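Long-range contacts in SusD superfamily protein (Bacteroides fragilis, PDB 3L22), which probably binds glycans at the outer membrane as a SusD-family, TPR-related lipoprotein and carries several zinc ions in the crystal: residues Tyr116-Lys121 with Ser183-Glu188; His197-Ala202 with Glu248-Leu253. All coordinates share one frame; numbering follows the deposited sequence.

Contact 1: Tyr116-Lys121 with Ser183-Glu188; sequences YVQEAK and SALDTE. With ZN (zinc ion), chain E; ZN (zinc ion), chain B.
Q118, on helix 113-131, reaches the loop 183-188 with its amide, while E119 beside it joins the same loop through water. The Q118 chain leaves the helix with CG beside the backbone N (chi1 -70°) and runs extended, which brings the amide alongside the loop backbone at A184. OE1 of Q118 accepts from A184 N at 2.9 Å; the bond is bent, 145° at the hydrogen, and the donor sits 18° off the carbonyl plane. NE2 donates to a water that also bonds OG of S183, itself held by N181; both ends of the amide are used, which should favour this rotation of the group. Nearer the helix, CD2 of L185 lies 3.6 Å from CB of Q118. The same methyl lies 3.4 Å from CG of E119, and the two chains cross at a slant. E119 then carries its carboxylate past L185 to a zinc ion, bound by OE2 at 2.1 Å and completed by H197 and two waters. OE1 of E119 is held by Y29. OD1 of D186 and OE2 of E188 supply two of the ligands of a second zinc ion. With zinc and a water donor on one oxygen, E119 is probably kept as a carboxylate, and the loop, through D186 N and that water (2.8 Å apart), reaches the zinc-bound OE2 as part of its second shell.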
ATOM      1  N   TYR A 116     -15.034 -13.517 -10.572  1.00 12.97           N
ATOM      2  CA  TYR A 116     -15.719 -12.406  -9.888  1.00 13.58           C
ATOM      3  C   TYR A 116     -15.605 -12.524  -8.358  1.00 14.25           C
ATOM      4  O   TYR A 116     -15.320 -11.538  -7.660  1.00 13.51           O
ATOM      5  CB  TYR A 116     -17.201 -12.346 -10.271  1.00 13.47           C
ATOM      6  CG  TYR A 116     -17.547 -12.073 -11.723  1.00 13.80           C
ATOM      7  CD1 TYR A 116     -16.742 -11.298 -12.558  1.00 12.59           C
ATOM      8  CD2 TYR A 116     -18.724 -12.585 -12.256  1.00 16.43           C
ATOM      9  CE1 TYR A 116     -17.135 -11.062 -13.896  1.00 15.90           C
ATOM     10  CE2 TYR A 116     -19.098 -12.372 -13.572  1.00 14.83           C
ATOM     11  CZ  TYR A 116     -18.314 -11.604 -14.376  1.00 15.53           C
ATOM     12  OH  TYR A 116     -18.758 -11.413 -15.657  1.00 16.15           O
ATOM     13  N   VAL A 117     -15.783 -13.749  -7.845  1.00 14.17           N
ATOM     14  CA  VAL A 117     -15.635 -13.999  -6.414  1.00 13.16           C
ATOM     15  C   VAL A 117     -14.223 -13.685  -5.968  1.00 12.94           C
ATOM     16  O   VAL A 117     -14.005 -13.022  -4.982  1.00 11.66           O
ATOM     17  CB  VAL A 117     -15.938 -15.482  -6.044  1.00 14.02           C
ATOM     18  CG1 VAL A 117     -15.517 -15.823  -4.577  1.00 12.12           C
ATOM     19  CG2 VAL A 117     -17.439 -15.807  -6.254  1.00 10.73           C
ATOM     20  N   GLN A 118     -13.253 -14.193  -6.685  1.00 12.66           N
ATOM     21  CA  GLN A 118     -11.864 -14.094  -6.234  1.00 12.42           C
ATOM     22  C   GLN A 118     -11.368 -12.631  -6.334  1.00 12.49           C
ATOM     23  O   GLN A 118     -10.605 -12.153  -5.492  1.00 12.12           O
ATOM     24  CB  GLN A 118     -11.012 -15.085  -7.041  1.00 12.56           C
ATOM     25  CG  GLN A 118     -11.329 -16.544  -6.669  1.00 12.96           C
ATOM     26  CD  GLN A 118     -10.619 -17.562  -7.546  1.00 14.84           C
ATOM     27  OE1 GLN A 118      -9.688 -17.212  -8.269  1.00 12.81           O
ATOM     28  NE2 GLN A 118     -11.095 -18.823  -7.529  1.00 11.32           N
ATOM     29  N   GLU A 119     -11.863 -11.899  -7.324  1.00 12.23           N
ATOM     30  CA  GLU A 119     -11.555 -10.466  -7.421  1.00 12.81           C
ATOM     31  C   GLU A 119     -12.143  -9.680  -6.265  1.00 13.67           C
ATOM     32  O   GLU A 119     -11.459  -8.837  -5.672  1.00 12.87           O
ATOM     33  CB  GLU A 119     -12.042  -9.839  -8.739  1.00 12.43           C
ATOM     34  CG  GLU A 119     -11.115 -10.200  -9.892  1.00 13.03           C
ATOM     35  CD  GLU A 119     -11.409  -9.385 -11.165  1.00 15.82           C
ATOM     36  OE1 GLU A 119     -11.947  -8.230 -11.098  1.00 15.82           O
ATOM     37  OE2 GLU A 119     -11.093  -9.935 -12.235  1.00 14.87           O
ATOM     38  N   ALA A 120     -13.393  -9.973  -5.937  1.00 13.44           N
ATOM     39  CA  ALA A 120     -14.065  -9.267  -4.851  1.00 13.77           C
ATOM     40  C   ALA A 120     -13.359  -9.564  -3.506  1.00 13.84           C
ATOM     41  O   ALA A 120     -13.155  -8.671  -2.695  1.00 13.42           O
ATOM     42  CB  ALA A 120     -15.535  -9.652  -4.808  1.00 12.58           C
ATOM     43  N   LYS A 121     -12.988 -10.823  -3.284  1.00 14.08           N
ATOM     44  CA  LYS A 121     -12.234 -11.193  -2.091  1.00 14.32           C
ATOM     45  C   LYS A 121     -10.881 -10.480  -1.976  1.00 14.37           C
ATOM     46  O   LYS A 121     -10.476 -10.078  -0.887  1.00 14.65           O
ATOM     47  CB  LYS A 121     -12.087 -12.716  -1.993  1.00 14.84           C
ATOM     48  CG  LYS A 121     -13.406 -13.430  -1.627  1.00 14.55           C
ATOM     49  CD  LYS A 121     -13.127 -14.918  -1.369  1.00 14.85           C
ATOM     50  CE  LYS A 121     -14.413 -15.651  -1.079  1.00 15.69           C
ATOM     51  NZ  LYS A 121     -14.137 -17.092  -0.822  1.00 16.45           N
ATOM     52  N   SER A 183      -7.010 -19.269  -8.611  1.00 15.64           N
ATOM     53  CA  SER A 183      -6.753 -19.869  -9.921  1.00 16.19           C
ATOM     54  C   SER A 183      -7.713 -19.396 -10.992  1.00 15.15           C
ATOM     55  O   SER A 183      -7.437 -19.630 -12.140  1.00 15.74           O
ATOM     56  CB  SER A 183      -6.825 -21.395  -9.834  1.00 16.81           C
ATOM     57  OG  SER A 183      -8.063 -21.778  -9.249  1.00 19.40           O
ATOM     58  N   ALA A 184      -8.796 -18.697 -10.647  1.00 13.73           N
ATOM     59  CA  ALA A 184      -9.677 -18.140 -11.663  1.00 13.56           C
ATOM     60  C   ALA A 184      -9.308 -16.695 -11.961  1.00 13.57           C
ATOM     61  O   ALA A 184      -9.863 -16.124 -12.899  1.00 13.65           O
ATOM     62  CB  ALA A 184     -11.128 -18.250 -11.261  1.00 12.77           C
ATOM     63  N   LEU A 185      -8.388 -16.098 -11.195  1.00 12.97           N
ATOM     64  CA  LEU A 185      -7.983 -14.746 -11.500  1.00 12.66           C
ATOM     65  C   LEU A 185      -7.215 -14.662 -12.817  1.00 12.92           C
ATOM     66  O   LEU A 185      -6.530 -15.581 -13.217  1.00 12.14           O
ATOM     67  CB  LEU A 185      -7.180 -14.115 -10.374  1.00 12.10           C
ATOM     68  CG  LEU A 185      -7.925 -13.859  -9.067  1.00 12.55           C
ATOM     69  CD1 LEU A 185      -6.863 -13.388  -8.028  1.00  8.65           C
ATOM     70  CD2 LEU A 185      -9.117 -12.847  -9.205  1.00  9.57           C
ATOM     71  N   ASP A 186      -7.337 -13.510 -13.466  1.00 13.13           N
ATOM     72  CA  ASP A 186      -6.635 -13.211 -14.735  1.00 13.34           C
ATOM     73  C   ASP A 186      -5.107 -13.126 -14.537  1.00 12.41           C
ATOM     74  O   ASP A 186      -4.624 -13.018 -13.404  1.00 11.36           O
ATOM     75  CB  ASP A 186      -7.162 -11.866 -15.250  1.00 13.18           C
ATOM     76  CG  ASP A 186      -6.701 -11.538 -16.654  1.00 16.60           C
ATOM     77  OD1 ASP A 186      -6.758 -12.464 -17.483  1.00 14.34           O
ATOM     78  OD2 ASP A 186      -6.276 -10.361 -16.892  1.00 17.38           O
ATOM     79  N   THR A 187      -4.362 -13.215 -15.635  1.00 12.76           N
ATOM     80  CA  THR A 187      -2.914 -13.192 -15.634  1.00 13.20           C
ATOM     81  C   THR A 187      -2.281 -12.247 -16.650  1.00 13.47           C
ATOM     82  O   THR A 187      -1.127 -12.425 -16.969  1.00 15.14           O
ATOM     83  CB  THR A 187      -2.352 -14.610 -15.907  1.00 13.02           C
ATOM     84  OG1 THR A 187      -2.804 -15.018 -17.189  1.00 14.32           O
ATOM     85  CG2 THR A 187      -2.845 -15.651 -14.855  1.00 13.42           C
ATOM     86  N   GLU A 188      -3.005 -11.252 -17.150  1.00 13.29           N
ATOM     87  CA  GLU A 188      -2.520 -10.412 -18.240  1.00 13.56           C
ATOM     88  C   GLU A 188      -1.476  -9.408 -17.707  1.00 13.54           C
ATOM     89  O   GLU A 188      -1.599  -8.947 -16.609  1.00 15.33           O
ATOM     90  CB  GLU A 188      -3.672  -9.628 -18.873  1.00 13.41           C
ATOM     91  CG  GLU A 188      -4.666 -10.483 -19.611  1.00 14.44           C
ATOM     92  CD  GLU A 188      -5.882  -9.701 -20.047  1.00 12.55           C
ATOM     93  OE1 GLU A 188      -5.800  -8.482 -20.312  1.00 14.82           O
ATOM     94  OE2 GLU A 188      -6.937 -10.329 -20.184  1.00 14.63           O
TER
HETATM   95 ZN    ZN E   4      -7.187 -12.253 -19.434  1.00 22.57          ZN
HETATM   96 ZN    ZN B   1     -11.596  -8.754 -13.857  1.00 22.08          ZN
HETATM   97  O   HOH W   1     -10.644 -21.220  -8.849  1.00 30.84           O
HETATM   98  O   HOH W   2      -8.891 -11.422 -12.446  1.00 12.40           O
HETATM   99  O   HOH W   3     -10.169  -9.375 -15.029  1.00 12.72           O
HETATM  100  O   HOH W   4     -13.566  -9.498 -14.659  1.00  2.00           O

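Contact 2: His197-Ala202 with Glu248-Leu253; sequences HATQAA and ESIFSL. With ZN (zinc ion), chain B.
I250 and A202 form the close-packed end of this contact. CG2 of I250, set anti to the backbone N while CG1 stands beside it (chi1 -60°), points at the first turn of helix 200-213, 3.6 Å from A202 N and 3.8 Å from A201 CB. A202 also turns its methyl to F251, with 3.9 Å between the two CB atoms. T199 is the N-cap of that helix: its OG1 accepts from A202 N at 3.1 Å, a fairly straight bond at 158°, so the N-H that the isoleucine methyl packs against is satisfied. Farther along, the fit is looser. The F251 ring, with CG anti to its own N, presents CD1 to the carbonyl of H197, O lying near the ring plane at the edge 3.9 Å away. A water lies within hydrogen-bonding distance of H197 O, T199 OG1 and I250 O, with more acceptors around it than protons, so not all need be served at once. CB of H197 points away from the strand, and ND1 of its ring binds, at 2.0 Å, the zinc ion that E119 also holds; NE2 is held by N26, and the ring lies nearly parallel to that of Y29. I250 and F251 make a classic beta bulge opposite F325 of strand 322-326, while F122 of helix 113-131 meets the F251 ring edge-to-face and touches A198 and A202, joining the two-stranded sheet to the helices.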
ATOM      1  N   HIS A 197      -7.654  -4.619 -12.677  1.00 12.11           N
ATOM      2  CA  HIS A 197      -8.324  -5.700 -11.931  1.00 12.26           C
ATOM      3  C   HIS A 197      -7.250  -6.532 -11.273  1.00 13.24           C
ATOM      4  O   HIS A 197      -6.121  -6.582 -11.772  1.00 14.44           O
ATOM      5  CB  HIS A 197      -9.158  -6.624 -12.850  1.00 12.25           C
ATOM      6  CG  HIS A 197     -10.425  -6.014 -13.356  1.00 17.02           C
ATOM      7  ND1 HIS A 197     -11.457  -6.764 -13.879  1.00 19.01           N
ATOM      8  CD2 HIS A 197     -10.828  -4.724 -13.426  1.00 23.16           C
ATOM      9  CE1 HIS A 197     -12.448  -5.969 -14.235  1.00 21.98           C
ATOM     10  NE2 HIS A 197     -12.093  -4.721 -13.972  1.00 26.16           N
ATOM     11  N   ALA A 198      -7.606  -7.189 -10.170  1.00 13.35           N
ATOM     12  CA  ALA A 198      -6.728  -8.125  -9.496  1.00 14.24           C
ATOM     13  C   ALA A 198      -6.403  -9.347 -10.348  1.00 14.42           C
ATOM     14  O   ALA A 198      -7.303 -10.067 -10.802  1.00 17.67           O
ATOM     15  CB  ALA A 198      -7.341  -8.596  -8.144  1.00 14.00           C
ATOM     16  N   THR A 199      -5.114  -9.545 -10.577  1.00 12.98           N
ATOM     17  CA  THR A 199      -4.576 -10.728 -11.215  1.00 11.69           C
ATOM     18  C   THR A 199      -4.055 -11.697 -10.160  1.00 11.97           C
ATOM     19  O   THR A 199      -3.968 -11.354  -8.976  1.00 12.00           O
ATOM     20  CB  THR A 199      -3.412 -10.347 -12.125  1.00 11.05           C
ATOM     21  OG1 THR A 199      -2.450  -9.564 -11.379  1.00  9.93           O
ATOM     22  CG2 THR A 199      -3.923  -9.589 -13.374  1.00  7.59           C
ATOM     23  N   GLN A 200      -3.680 -12.896 -10.593  1.00 11.52           N
ATOM     24  CA  GLN A 200      -2.982 -13.815  -9.726  1.00 11.45           C
ATOM     25  C   GLN A 200      -1.729 -13.159  -9.163  1.00 12.16           C
ATOM     26  O   GLN A 200      -1.463 -13.264  -7.953  1.00 12.36           O
ATOM     27  CB  GLN A 200      -2.642 -15.112 -10.469  1.00 11.77           C
ATOM     28  CG  GLN A 200      -3.914 -15.871 -10.853  1.00 12.95           C
ATOM     29  CD  GLN A 200      -3.644 -17.239 -11.413  1.00 13.58           C
ATOM     30  OE1 GLN A 200      -2.652 -17.881 -11.030  1.00 16.32           O
ATOM     31  NE2 GLN A 200      -4.498 -17.689 -12.352  1.00 12.15           N
ATOM     32  N   ALA A 201      -0.978 -12.437 -10.003  1.00 12.46           N
ATOM     33  CA  ALA A 201       0.207 -11.673  -9.520  1.00 11.73           C
ATOM     34  C   ALA A 201      -0.115 -10.674  -8.415  1.00 12.39           C
ATOM     35  O   ALA A 201       0.630 -10.569  -7.446  1.00 11.74           O
ATOM     36  CB  ALA A 201       0.891 -10.945 -10.688  1.00 11.70           C
ATOM     37  N   ALA A 202      -1.208  -9.935  -8.548  1.00 11.69           N
ATOM     38  CA  ALA A 202      -1.617  -9.000  -7.503  1.00 11.80           C
ATOM     39  C   ALA A 202      -1.941  -9.706  -6.161  1.00 11.75           C
ATOM     40  O   ALA A 202      -1.547  -9.251  -5.083  1.00 13.18           O
ATOM     41  CB  ALA A 202      -2.836  -8.193  -7.977  1.00 10.62           C
ATOM     42  N   GLU A 248       6.111  -3.127 -16.016  1.00 13.91           N
ATOM     43  CA  GLU A 248       6.407  -3.265 -14.585  1.00 13.50           C
ATOM     44  C   GLU A 248       5.158  -3.301 -13.690  1.00 13.38           C
ATOM     45  O   GLU A 248       5.235  -3.753 -12.540  1.00 12.83           O
ATOM     46  CB  GLU A 248       7.324  -2.130 -14.141  1.00 14.01           C
ATOM     47  CG  GLU A 248       8.060  -2.405 -12.872  1.00 14.09           C
ATOM     48  CD  GLU A 248       8.858  -1.230 -12.323  1.00 16.28           C
ATOM     49  OE1 GLU A 248       9.217  -0.317 -13.103  1.00 14.69           O
ATOM     50  OE2 GLU A 248       9.146  -1.253 -11.084  1.00 14.57           O
ATOM     51  N   SER A 249       4.015  -2.857 -14.216  1.00 12.22           N
ATOM     52  CA  SER A 249       2.850  -2.560 -13.398  1.00 12.11           C
ATOM     53  C   SER A 249       2.056  -3.811 -13.120  1.00 11.79           C
ATOM     54  O   SER A 249       1.603  -4.473 -14.045  1.00 12.41           O
ATOM     55  CB  SER A 249       1.957  -1.547 -14.131  1.00 12.72           C
ATOM     56  OG  SER A 249       2.690  -0.392 -14.470  1.00 10.64           O
ATOM     57  N   ILE A 250       1.886  -4.142 -11.848  1.00 12.01           N
ATOM     58  CA  ILE A 250       1.114  -5.316 -11.471  1.00 12.03           C
ATOM     59  C   ILE A 250      -0.304  -4.902 -11.156  1.00 11.92           C
ATOM     60  O   ILE A 250      -1.260  -5.436 -11.731  1.00 12.61           O
ATOM     61  CB  ILE A 250       1.763  -6.080 -10.292  1.00 12.07           C
ATOM     62  CG1 ILE A 250       3.178  -6.559 -10.682  1.00 12.45           C
ATOM     63  CG2 ILE A 250       0.840  -7.250  -9.888  1.00 10.64           C
ATOM     64  CD1 ILE A 250       4.104  -6.934  -9.530  1.00 11.10           C
ATOM     65  N   PHE A 251      -0.470  -3.983 -10.214  1.00 11.95           N
ATOM     66  CA  PHE A 251      -1.815  -3.538  -9.822  1.00 11.68           C
ATOM     67  C   PHE A 251      -1.786  -2.053  -9.445  1.00 12.54           C
ATOM     68  O   PHE A 251      -0.919  -1.634  -8.652  1.00 13.53           O
ATOM     69  CB  PHE A 251      -2.353  -4.390  -8.647  1.00 12.10           C
ATOM     70  CG  PHE A 251      -3.731  -3.997  -8.199  1.00 11.21           C
ATOM     71  CD1 PHE A 251      -4.826  -4.209  -9.028  1.00 13.01           C
ATOM     72  CD2 PHE A 251      -3.945  -3.397  -6.949  1.00 12.41           C
ATOM     73  CE1 PHE A 251      -6.106  -3.785  -8.650  1.00 11.43           C
ATOM     74  CE2 PHE A 251      -5.226  -2.999  -6.545  1.00 11.56           C
ATOM     75  CZ  PHE A 251      -6.298  -3.183  -7.391  1.00 11.59           C
ATOM     76  N   SER A 252      -2.737  -1.295  -9.995  1.00 11.75           N
ATOM     77  CA  SER A 252      -2.882   0.143  -9.771  1.00 12.32           C
ATOM     78  C   SER A 252      -4.333   0.526  -9.730  1.00 12.44           C
ATOM     79  O   SER A 252      -5.218  -0.222 -10.199  1.00 11.99           O
ATOM     80  CB  SER A 252      -2.248   0.962 -10.912  1.00 12.54           C
ATOM     81  OG  SER A 252      -0.890   0.656 -11.101  1.00 10.36           O
ATOM     82  N   LEU A 253      -4.581   1.700  -9.162  1.00 13.30           N
ATOM     83  CA  LEU A 253      -5.931   2.292  -9.116  1.00 13.36           C
ATOM     84  C   LEU A 253      -5.978   3.379 -10.195  1.00 13.70           C
ATOM     85  O   LEU A 253      -5.232   4.388 -10.095  1.00 13.08           O
ATOM     86  CB  LEU A 253      -6.233   2.889  -7.743  1.00 13.34           C
ATOM     87  CG  LEU A 253      -5.828   2.041  -6.535  1.00 14.07           C
ATOM     88  CD1 LEU A 253      -6.186   2.797  -5.204  1.00 13.36           C
ATOM     89  CD2 LEU A 253      -6.516   0.716  -6.624  1.00 12.42           C
TER
HETATM   90 ZN    ZN B   1     -11.596  -8.754 -13.857  1.00 22.08          ZN
HETATM   91  O   HOH W   5      -3.422  -6.909 -11.011  1.00 11.77           O
HETATM   92  O   HOH W   3     -10.169  -9.375 -15.029  1.00 12.72           O
HETATM   93  O   HOH W   4     -13.566  -9.498 -14.659  1.00  2.00           O

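From the N terminus, helix 113-131 comes first, and contact 1 closes a 61-residue excursion containing helix 168-178 when loop 183-188 returns to it. Contact 2 opens only afterwards, at 197-202, and closes over helices 200-213 and 217-225 when strand 249-253 arrives; the two are in series, neither nested nor crossed. They lie close together, with about 11 Å between centres, and they share one zinc ion. Loop 183-188 also meets the start of helix 200-213, where Q200 probably hydrogen-bonds L185 and D186. Together they join helix 113-131, the loop 183-188, the start of helix 200-213 and the strand 249-253.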